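Local coordinates for protein endopolygalacturonase (PDB 1K5C) that probably hydrolyses the alpha-1,4-galacturonosyl links of polygalacturonate, the backbone of plant cell-wall pectin, from within the chain, at residues H130-G135 / N161-N166. Numbering follows the deposited sequence. Where two conformers were deposited one is given.
Sequences HLTLDG and NVTIQN. With NAG (2-acetamido-2-deoxy-beta-D-glucopyranose), chain C.
Asp134 holds two amides at the end of the neighbouring strand with its two carboxylate oxygens. Asn166 ND2 meets OD1 of Asp134 at 2.9 Å on the syn side but tilted out of the carboxylate plane, whereas Gln165 NE2 comes to OD2 of Asp134 at 2.8 Å from above that plane, the Gln165 amide standing perpendicular to it. With CG anti to the backbone N (chi1 -174°), the carboxylate is brought within reach of both donors; an alanine here would probably leave both amides without the carboxylate that holds them, and free to turn. At the other end, His130 NE2 and Thr163 OG1 share a hydrogen bond of 2.8 Å, and the imidazole lies over Asn161 O, 3.3 Å below its plane. The hydrogen bond to that carbonyl comes from Leu131 N, at 3.0 Å. From there backbone bonds run in register to Gly135 N and Gln165 O, pairing parallel strands of adjacent coils in the right-handed beta-helix of family 28. On the face turned inward, Leu133 CB packs beside Ile164 CG1 at 4.1 Å, and both residues rest on Phe155. Asn161 carries the N-linked glycan through ND2, while its OD1 is hydrogen-bonded to Asn183 ND2. Farther along, Asn189 ND2 binds Ile164 O, tying the strand to the following coil.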
# COMPACT_ATOMS: atom_id res chain seq x y z
N HIS A 130 16.91 6.18 -3.28
CA HIS A 130 16.06 5.62 -2.24
C HIS A 130 14.98 6.62 -1.82
O HIS A 130 15.21 7.83 -1.71
CB HIS A 130 16.91 5.25 -1.01
CG HIS A 130 16.23 4.15 -0.21
ND1 HIS A 130 16.53 2.83 -0.52
CD2 HIS A 130 15.21 3.99 0.59
CE1 HIS A 130 15.85 1.94 0.17
NE2 HIS A 130 15.02 2.69 0.89
N LEU A 131 13.78 6.10 -1.57
CA LEU A 131 12.64 6.88 -1.10
C LEU A 131 12.10 6.25 0.17
O LEU A 131 11.74 5.06 0.14
CB LEU A 131 11.58 6.95 -2.22
CG LEU A 131 10.31 7.73 -1.84
CD1 LEU A 131 10.60 9.21 -1.59
CD2 LEU A 131 9.32 7.62 -2.99
N THR A 132 12.05 7.03 1.24
CA THR A 132 11.59 6.56 2.54
C THR A 132 10.38 7.35 2.95
O THR A 132 10.41 8.60 2.95
CB THR A 132 12.68 6.72 3.61
OG1 THR A 132 13.80 5.90 3.20
CG2 THR A 132 12.22 6.24 4.97
N LEU A 133 9.32 6.64 3.33
CA LEU A 133 8.11 7.23 3.92
C LEU A 133 8.07 6.73 5.38
O LEU A 133 8.11 5.52 5.61
CB LEU A 133 6.84 6.79 3.19
CG LEU A 133 6.46 7.55 1.91
CD1 LEU A 133 7.47 8.11 1.00
CD2 LEU A 133 5.39 6.74 1.14
N ASP A 134 8.03 7.67 6.34
CA ASP A 134 8.26 7.31 7.74
C ASP A 134 7.28 8.05 8.62
O ASP A 134 7.26 9.29 8.63
CB ASP A 134 9.74 7.64 8.07
CG ASP A 134 10.17 7.20 9.46
OD1 ASP A 134 9.33 6.90 10.31
OD2 ASP A 134 11.41 7.07 9.63
N GLY A 135 6.43 7.32 9.34
CA GLY A 135 5.56 7.98 10.31
C GLY A 135 4.38 8.69 9.67
O GLY A 135 3.91 9.68 10.23
N ASN A 161 13.49 0.57 -4.70
CA ASN A 161 14.27 1.23 -3.65
C ASN A 161 13.43 2.10 -2.73
O ASN A 161 13.74 3.25 -2.46
CB ASN A 161 15.41 2.08 -4.29
CG ASN A 161 16.23 1.26 -5.26
OD1 ASN A 161 16.63 0.12 -4.99
ND2 ASN A 161 16.52 1.91 -6.41
N VAL A 162 12.36 1.49 -2.21
CA VAL A 162 11.41 2.17 -1.31
C VAL A 162 11.42 1.53 0.06
O VAL A 162 11.43 0.28 0.18
CB VAL A 162 9.99 2.06 -1.94
CG1 VAL A 162 8.91 2.48 -0.92
CG2 VAL A 162 9.90 2.90 -3.19
N THR A 163 11.35 2.37 1.11
CA THR A 163 11.12 1.91 2.45
C THR A 163 9.91 2.67 3.01
O THR A 163 9.90 3.91 2.93
CB THR A 163 12.35 2.16 3.35
OG1 THR A 163 13.40 1.38 2.78
CG2 THR A 163 12.08 1.77 4.82
N ILE A 164 8.93 1.95 3.56
CA ILE A 164 7.79 2.53 4.22
C ILE A 164 7.79 1.96 5.64
O ILE A 164 7.71 0.71 5.79
CB ILE A 164 6.47 2.19 3.46
CG1 ILE A 164 6.52 2.87 2.07
CG2 ILE A 164 5.25 2.59 4.28
CD1 ILE A 164 5.47 2.37 1.10
N GLN A 165 7.94 2.84 6.63
CA GLN A 165 8.16 2.35 8.00
C GLN A 165 7.43 3.25 8.97
O GLN A 165 7.25 4.47 8.74
CB GLN A 165 9.64 2.26 8.36
CG GLN A 165 10.39 3.60 8.24
CD GLN A 165 11.90 3.44 8.46
OE1 GLN A 165 12.47 2.41 8.20
NE2 GLN A 165 12.51 4.56 8.90
N ASN A 166 7.03 2.65 10.12
CA ASN A 166 6.44 3.42 11.21
C ASN A 166 5.14 4.13 10.79
O ASN A 166 4.76 5.12 11.43
CB ASN A 166 7.40 4.47 11.84
CG ASN A 166 8.71 3.83 12.22
OD1 ASN A 166 8.75 2.75 12.81
ND2 ASN A 166 9.81 4.49 11.87
C1 NAG C . 17.35 1.54 -7.51
C2 NAG C . 18.82 1.21 -6.97
C3 NAG C . 19.65 0.80 -8.24
C4 NAG C . 19.04 -0.40 -8.95
C5 NAG C . 17.56 0.03 -9.36
C6 NAG C . 16.91 -1.27 -9.82
C7 NAG C . 19.53 2.78 -5.22
C8 NAG C . 20.06 4.08 -4.88
N2 NAG C . 19.38 2.48 -6.51
O3 NAG C . 21.01 0.51 -7.84
O4 NAG C . 19.64 -0.67 -10.24
O5 NAG C . 16.91 0.27 -8.05
O6 NAG C . 16.54 -1.83 -8.56
O7 NAG C . 19.27 1.97 -4.41